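Local coordinates for protein listeriolysin O (Listeria monocytogenes, PDB 4CDB) that binds cholesterol-containing host membranes and, after a major conformational change, inserts into them as an oligomeric pore that lyses the cell, at residues 171-174 and 178-181; 185-190 and 196-201. All coordinates share one frame; numbering follows the deposited sequence.

Coming from the N terminus, strand 165-172 runs out of the large antiparallel sheet into A173 and Y174, and the chain then turns into helix 176-183. Interaction 1 closes this short turn, joining 171-174 to 178-181. Helix 187-194 follows, then a brief connection and helix 198-202, and interaction 2 closes that second loop between 185-190 and 196-201. The two loops lie in series, neither enclosing nor crossing the other, yet the centres of the two interactions are only about 8 Å apart. L179 CD1 meets F187 CZ at 3.4 Å, and A173 CB meets V196 CG1 at 3.7 Å, so both contacts share one apolar patch with V210 of strand 207-222.

Interaction 1 of 2, residues 171-174 and 178-181; sequences EMAY and QLIA. With NA (sodium ion), chain K; NA (sodium ion), chain H.
Q178 sends its side chain toward E171 because CG stands anti to the backbone N (chi1 172°), while a bend at chi2 (-67°) curls the E171 carboxylate round to meet it. The contact closes a tight strand-to-helix turn: the chain leaves strand 165-172 and enters helix 176-183, the start of a segment that becomes a transmembrane beta strand in the pore. Carboxylate and amide planes stand 76° apart, and a sodium ion sits where the two groups meet, with E171 OE1 2.6 Å from the metal. Y368 OH completes the protein ligands of this site. Glutamate suits the position twice over, since its other oxygen, OE2, forms a salt bridge with K182. Glutamine is long enough to reach from the helix into the bend of the turn, where its amide also lies at the edge of the Y174 ring.

Beside this polar corner the apolar side of the turn is filled by L179, whose forked end straddles two residues: CD2 lies 4.0 Å from E171 CB, and CD1 meets A173 CB at 3.7 Å. Alanine is small enough to let the helix come this close, and both A173 and L179 also touch V210. Farther along the helix, the carbonyl oxygen of I180 binds a second sodium ion at 2.9 Å, shared with N364 OD1 and two waters.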
ATOM      1  N   GLU A 171      -0.108  -0.717  -1.335  1.00 49.34           N
ATOM      2  CA  GLU A 171      -0.588   0.546  -1.892  1.00 47.30           C
ATOM      3  C   GLU A 171       0.525   1.580  -1.964  1.00 42.28           C
ATOM      4  O   GLU A 171       1.296   1.735  -1.014  1.00 40.49           O
ATOM      5  CB  GLU A 171      -1.720   1.122  -1.038  1.00 52.41           C
ATOM      6  CG  GLU A 171      -3.117   0.725  -1.468  1.00 63.27           C
ATOM      7  CD  GLU A 171      -3.511   1.306  -2.812  1.00 72.02           C
ATOM      8  OE1 GLU A 171      -3.026   2.405  -3.159  1.00 76.44           O
ATOM      9  OE2 GLU A 171      -4.319   0.666  -3.516  1.00 72.89           O
ATOM     10  N   MET A 172       0.602   2.294  -3.083  1.00 41.85           N
ATOM     11  CA  MET A 172       1.479   3.451  -3.166  1.00 41.56           C
ATOM     12  C   MET A 172       0.870   4.537  -2.289  1.00 36.69           C
ATOM     13  O   MET A 172      -0.286   4.920  -2.479  1.00 41.32           O
ATOM     14  CB  MET A 172       1.616   3.940  -4.609  1.00 42.89           C
ATOM     15  CG  MET A 172       2.236   2.927  -5.567  1.00 44.64           C
ATOM     16  SD  MET A 172       3.890   2.395  -5.074  1.00 56.96           S
ATOM     17  CE  MET A 172       4.746   3.967  -5.030  1.00 38.75           C
ATOM     18  N   ALA A 173       1.639   5.018  -1.320  1.00 29.81           N
ATOM     19  CA  ALA A 173       1.131   5.968  -0.331  1.00 37.31           C
ATOM     20  C   ALA A 173       0.990   7.394  -0.873  1.00 42.89           C
ATOM     21  O   ALA A 173       1.848   7.877  -1.613  1.00 44.32           O
ATOM     22  CB  ALA A 173       2.014   5.956   0.907  1.00 34.85           C
ATOM     23  N   TYR A 174      -0.094   8.061  -0.489  1.00 38.68           N
ATOM     24  CA  TYR A 174      -0.332   9.443  -0.893  1.00 38.25           C
ATOM     25  C   TYR A 174      -0.941  10.289   0.226  1.00 40.51           C
ATOM     26  O   TYR A 174      -0.623  11.470   0.357  1.00 37.84           O
ATOM     27  CB  TYR A 174      -1.203   9.502  -2.149  1.00 40.37           C
ATOM     28  CG  TYR A 174      -0.526   8.923  -3.368  1.00 44.59           C
ATOM     29  CD1 TYR A 174       0.541   9.579  -3.968  1.00 47.05           C
ATOM     30  CD2 TYR A 174      -0.945   7.718  -3.914  1.00 43.13           C
ATOM     31  CE1 TYR A 174       1.171   9.053  -5.080  1.00 45.40           C
ATOM     32  CE2 TYR A 174      -0.323   7.184  -5.028  1.00 45.46           C
ATOM     33  CZ  TYR A 174       0.734   7.855  -5.607  1.00 47.47           C
ATOM     34  OH  TYR A 174       1.357   7.330  -6.715  1.00 49.62           O
ATOM     35  N   GLN A 178      -6.247   7.957   2.792  1.00 37.41           N
ATOM     36  CA  GLN A 178      -6.246   6.944   1.745  1.00 34.35           C
ATOM     37  C   GLN A 178      -5.855   5.588   2.313  1.00 34.29           C
ATOM     38  O   GLN A 178      -6.506   4.578   2.049  1.00 36.06           O
ATOM     39  CB  GLN A 178      -5.270   7.329   0.632  1.00 36.74           C
ATOM     40  CG  GLN A 178      -5.055   6.239  -0.408  1.00 37.60           C
ATOM     41  CD  GLN A 178      -3.619   6.175  -0.893  1.00 42.21           C
ATOM     42  OE1 GLN A 178      -2.734   6.817  -0.329  1.00 42.29           O
ATOM     43  NE2 GLN A 178      -3.382   5.395  -1.941  1.00 40.23           N
ATOM     44  N   LEU A 179      -4.786   5.574   3.100  1.00 29.66           N
ATOM     45  CA  LEU A 179      -4.271   4.333   3.665  1.00 35.86           C
ATOM     46  C   LEU A 179      -5.157   3.798   4.791  1.00 36.39           C
ATOM     47  O   LEU A 179      -5.197   2.593   5.037  1.00 38.39           O
ATOM     48  CB  LEU A 179      -2.828   4.524   4.138  1.00 30.41           C
ATOM     49  CG  LEU A 179      -1.850   4.833   3.001  1.00 33.10           C
ATOM     50  CD1 LEU A 179      -0.449   5.068   3.534  1.00 30.45           C
ATOM     51  CD2 LEU A 179      -1.857   3.706   1.979  1.00 32.88           C
ATOM     52  N   ILE A 180      -5.870   4.694   5.465  1.00 33.64           N
ATOM     53  CA  ILE A 180      -6.838   4.288   6.478  1.00 37.04           C
ATOM     54  C   ILE A 180      -7.997   3.530   5.828  1.00 39.29           C
ATOM     55  O   ILE A 180      -8.486   2.540   6.367  1.00 33.43           O
ATOM     56  CB  ILE A 180      -7.353   5.498   7.291  1.00 32.49           C
ATOM     57  CG1 ILE A 180      -6.263   5.996   8.238  1.00 28.75           C
ATOM     58  CG2 ILE A 180      -8.583   5.132   8.101  1.00 32.92           C
ATOM     59  CD1 ILE A 180      -6.663   7.208   9.059  1.00 34.49           C
ATOM     60  N   ALA A 181      -8.413   3.982   4.652  1.00 36.06           N
ATOM     61  CA  ALA A 181      -9.483   3.315   3.918  1.00 35.80           C
ATOM     62  C   ALA A 181      -9.055   1.924   3.451  1.00 39.68           C
ATOM     63  O   ALA A 181      -9.892   1.050   3.223  1.00 39.15           O
ATOM     64  CB  ALA A 181      -9.919   4.160   2.734  1.00 28.11           C
TER
HETATM   65 NA    NA K1536      -5.169   3.841  -3.653  1.00 59.59          NA
HETATM   66 NA    NA H1533     -11.093   1.847   7.520  1.00 54.30          NA
HETATM   67  O   HOH W   1     -11.909  -0.969   6.973  1.00 51.30           O
HETATM   68  O   HOH W   2     -11.196   0.656  10.111  1.00 35.19           O

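Interaction 2 of 2, residues 185-190 and 196-201; sequences TAFKAV and VNFGAI
F187, in the first turn of helix 187-194, faces V196 and F198, which flank N197, the centre of an inverse gamma turn (phi -84°, psi 79°) whose F198 N to V196 O bond is weak at 3.0 Å. That sharp turn brings V196 and F198 close together, and both direct their side chains toward F187. With CG anti to the backbone N (chi1 169°), the F187 ring extends from its helix so that its far edge does the touching. V196 reaches this edge with CG2, 4.0 Å from F187 CZ and near the ring plane, the two side chains crossing at about a right angle. F198 also comes edge-on: its CZ is 4.4 Å from F187 CE2, each atom near the plane of the other ring, so the phenyl groups meet rim to rim without stacking. The second methyl of V196, CG1, covers one face of the F198 ring from 3.5 Å above its plane, displaced toward the rim. A beta-branched valine thus serves both phenylalanines, one branch to each.

These helices belong to a transmembrane hairpin of this cholesterol-dependent cytolysin, here folded as short helices in the water-soluble form; residues 176-189 and 196-205 become beta strands in the pore. L179 of helix 176-183 touches both F187 and F198, while V210 of strand 207-222 packs against F187 and V196.

Asparagine fits the bend at 197 because its short amide can turn back on the chain: N197 is the N-cap of helix 198-202, its OD1 accepting from A200 N at 3.0 Å. The bond is fairly straight at nitrogen, although the donor approaches from above the carbonyl plane. On the backbone side, N197 N donates to E208 OE1.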
ATOM      1  N   THR A 185      -8.234   1.899  10.433  1.00 36.29           N
ATOM      2  CA  THR A 185      -7.769   2.956  11.330  1.00 36.93           C
ATOM      3  C   THR A 185      -6.504   2.525  12.070  1.00 36.40           C
ATOM      4  O   THR A 185      -5.710   3.360  12.518  1.00 31.80           O
ATOM      5  CB  THR A 185      -8.872   3.347  12.344  1.00 42.90           C
ATOM      6  OG1 THR A 185     -10.054   3.741  11.635  1.00 43.80           O
ATOM      7  CG2 THR A 185      -8.425   4.499  13.236  1.00 46.35           C
ATOM      8  N   ALA A 186      -6.307   1.215  12.171  1.00 34.82           N
ATOM      9  CA  ALA A 186      -5.122   0.657  12.815  1.00 37.32           C
ATOM     10  C   ALA A 186      -3.817   1.109  12.156  1.00 34.39           C
ATOM     11  O   ALA A 186      -2.749   0.996  12.753  1.00 33.70           O
ATOM     12  CB  ALA A 186      -5.204  -0.865  12.846  1.00 36.93           C
ATOM     13  N   PHE A 187      -3.907   1.621  10.931  1.00 34.87           N
ATOM     14  CA  PHE A 187      -2.730   2.135  10.238  1.00 38.55           C
ATOM     15  C   PHE A 187      -2.053   3.278  11.004  1.00 41.19           C
ATOM     16  O   PHE A 187      -0.830   3.409  10.967  1.00 44.07           O
ATOM     17  CB  PHE A 187      -3.071   2.580   8.811  1.00 39.34           C
ATOM     18  CG  PHE A 187      -1.962   3.345   8.141  1.00 44.34           C
ATOM     19  CD1 PHE A 187      -0.856   2.683   7.627  1.00 45.79           C
ATOM     20  CD2 PHE A 187      -2.017   4.726   8.041  1.00 48.11           C
ATOM     21  CE1 PHE A 187       0.173   3.387   7.019  1.00 47.25           C
ATOM     22  CE2 PHE A 187      -0.993   5.433   7.435  1.00 52.09           C
ATOM     23  CZ  PHE A 187       0.102   4.764   6.926  1.00 50.67           C
ATOM     24  N   LYS A 188      -2.848   4.093  11.695  1.00 40.23           N
ATOM     25  CA  LYS A 188      -2.318   5.238  12.437  1.00 43.15           C
ATOM     26  C   LYS A 188      -1.336   4.794  13.517  1.00 46.65           C
ATOM     27  O   LYS A 188      -0.308   5.434  13.735  1.00 47.66           O
ATOM     28  CB  LYS A 188      -3.448   6.068  13.057  1.00 47.94           C
ATOM     29  CG  LYS A 188      -4.515   6.509  12.063  1.00 53.49           C
ATOM     30  CD  LYS A 188      -5.633   7.310  12.727  1.00 57.59           C
ATOM     31  CE  LYS A 188      -5.316   8.797  12.742  1.00 62.60           C
ATOM     32  NZ  LYS A 188      -6.552   9.635  12.707  1.00 66.82           N
ATOM     33  N   ALA A 189      -1.660   3.696  14.195  1.00 44.88           N
ATOM     34  CA  ALA A 189      -0.768   3.130  15.201  1.00 45.66           C
ATOM     35  C   ALA A 189       0.522   2.635  14.553  1.00 41.55           C
ATOM     36  O   ALA A 189       1.617   2.876  15.060  1.00 43.52           O
ATOM     37  CB  ALA A 189      -1.457   1.997  15.949  1.00 40.42           C
ATOM     38  N   VAL A 190       0.380   1.943  13.428  1.00 37.33           N
ATOM     39  CA  VAL A 190       1.531   1.438  12.691  1.00 43.83           C
ATOM     40  C   VAL A 190       2.380   2.589  12.154  1.00 44.72           C
ATOM     41  O   VAL A 190       3.608   2.520  12.156  1.00 47.64           O
ATOM     42  CB  VAL A 190       1.096   0.525  11.522  1.00 43.51           C
ATOM     43  CG1 VAL A 190       2.303   0.047  10.735  1.00 44.93           C
ATOM     44  CG2 VAL A 190       0.308  -0.661  12.046  1.00 46.21           C
ATOM     45  N   VAL A 196       5.270   7.477   7.306  1.00 46.87           N
ATOM     46  CA  VAL A 196       5.175   7.737   5.874  1.00 48.83           C
ATOM     47  C   VAL A 196       5.286   9.234   5.589  1.00 54.42           C
ATOM     48  O   VAL A 196       4.545  10.041   6.152  1.00 56.76           O
ATOM     49  CB  VAL A 196       3.858   7.198   5.286  1.00 45.33           C
ATOM     50  CG1 VAL A 196       3.759   7.536   3.807  1.00 43.58           C
ATOM     51  CG2 VAL A 196       3.753   5.690   5.510  1.00 40.74           C
ATOM     52  N   ASN A 197       6.219   9.599   4.715  1.00 55.59           N
ATOM     53  CA  ASN A 197       6.478  11.003   4.409  1.00 56.25           C
ATOM     54  C   ASN A 197       5.528  11.540   3.339  1.00 52.75           C
ATOM     55  O   ASN A 197       5.899  11.657   2.172  1.00 49.77           O
ATOM     56  CB  ASN A 197       7.934  11.182   3.965  1.00 59.64           C
ATOM     57  CG  ASN A 197       8.415  12.615   4.088  1.00 63.53           C
ATOM     58  OD1 ASN A 197       7.644  13.560   3.928  1.00 64.96           O
ATOM     59  ND2 ASN A 197       9.702  12.781   4.375  1.00 64.19           N
ATOM     60  N   PHE A 198       4.308  11.875   3.746  1.00 48.78           N
ATOM     61  CA  PHE A 198       3.290  12.364   2.820  1.00 48.85           C
ATOM     62  C   PHE A 198       3.659  13.714   2.201  1.00 49.96           C
ATOM     63  O   PHE A 198       3.261  14.021   1.074  1.00 44.85           O
ATOM     64  CB  PHE A 198       1.931  12.461   3.521  1.00 47.71           C
ATOM     65  CG  PHE A 198       1.406  11.141   4.015  1.00 47.96           C
ATOM     66  CD1 PHE A 198       1.028  10.151   3.122  1.00 43.00           C
ATOM     67  CD2 PHE A 198       1.275  10.897   5.374  1.00 51.94           C
ATOM     68  CE1 PHE A 198       0.538   8.938   3.576  1.00 40.40           C
ATOM     69  CE2 PHE A 198       0.784   9.686   5.831  1.00 46.98           C
ATOM     70  CZ  PHE A 198       0.416   8.706   4.929  1.00 39.67           C
ATOM     71  N   GLY A 199       4.415  14.516   2.944  1.00 49.83           N
ATOM     72  CA  GLY A 199       4.846  15.817   2.466  1.00 55.75           C
ATOM     73  C   GLY A 199       5.783  15.719   1.277  1.00 57.64           C
ATOM     74  O   GLY A 199       5.588  16.392   0.266  1.00 61.34           O
ATOM     75  N   ALA A 200       6.799  14.870   1.401  1.00 55.29           N
ATOM     76  CA  ALA A 200       7.802  14.706   0.355  1.00 56.62           C
ATOM     77  C   ALA A 200       7.207  14.075  -0.903  1.00 56.28           C
ATOM     78  O   ALA A 200       7.591  14.417  -2.021  1.00 56.89           O
ATOM     79  CB  ALA A 200       8.968  13.875   0.867  1.00 56.73           C
ATOM     80  N   ILE A 201       6.268  13.154  -0.708  1.00 53.39           N
ATOM     81  CA  ILE A 201       5.567  12.521  -1.817  1.00 50.23           C
ATOM     82  C   ILE A 201       4.713  13.548  -2.554  1.00 47.52           C
ATOM     83  O   ILE A 201       4.604  13.519  -3.781  1.00 46.78           O
ATOM     84  CB  ILE A 201       4.673  11.365  -1.323  1.00 50.91           C
ATOM     85  CG1 ILE A 201       5.516  10.304  -0.618  1.00 54.56           C
ATOM     86  CG2 ILE A 201       3.912  10.735  -2.478  1.00 46.53           C
ATOM     87  CD1 ILE A 201       4.694   9.228   0.064  1.00 55.85           C
TER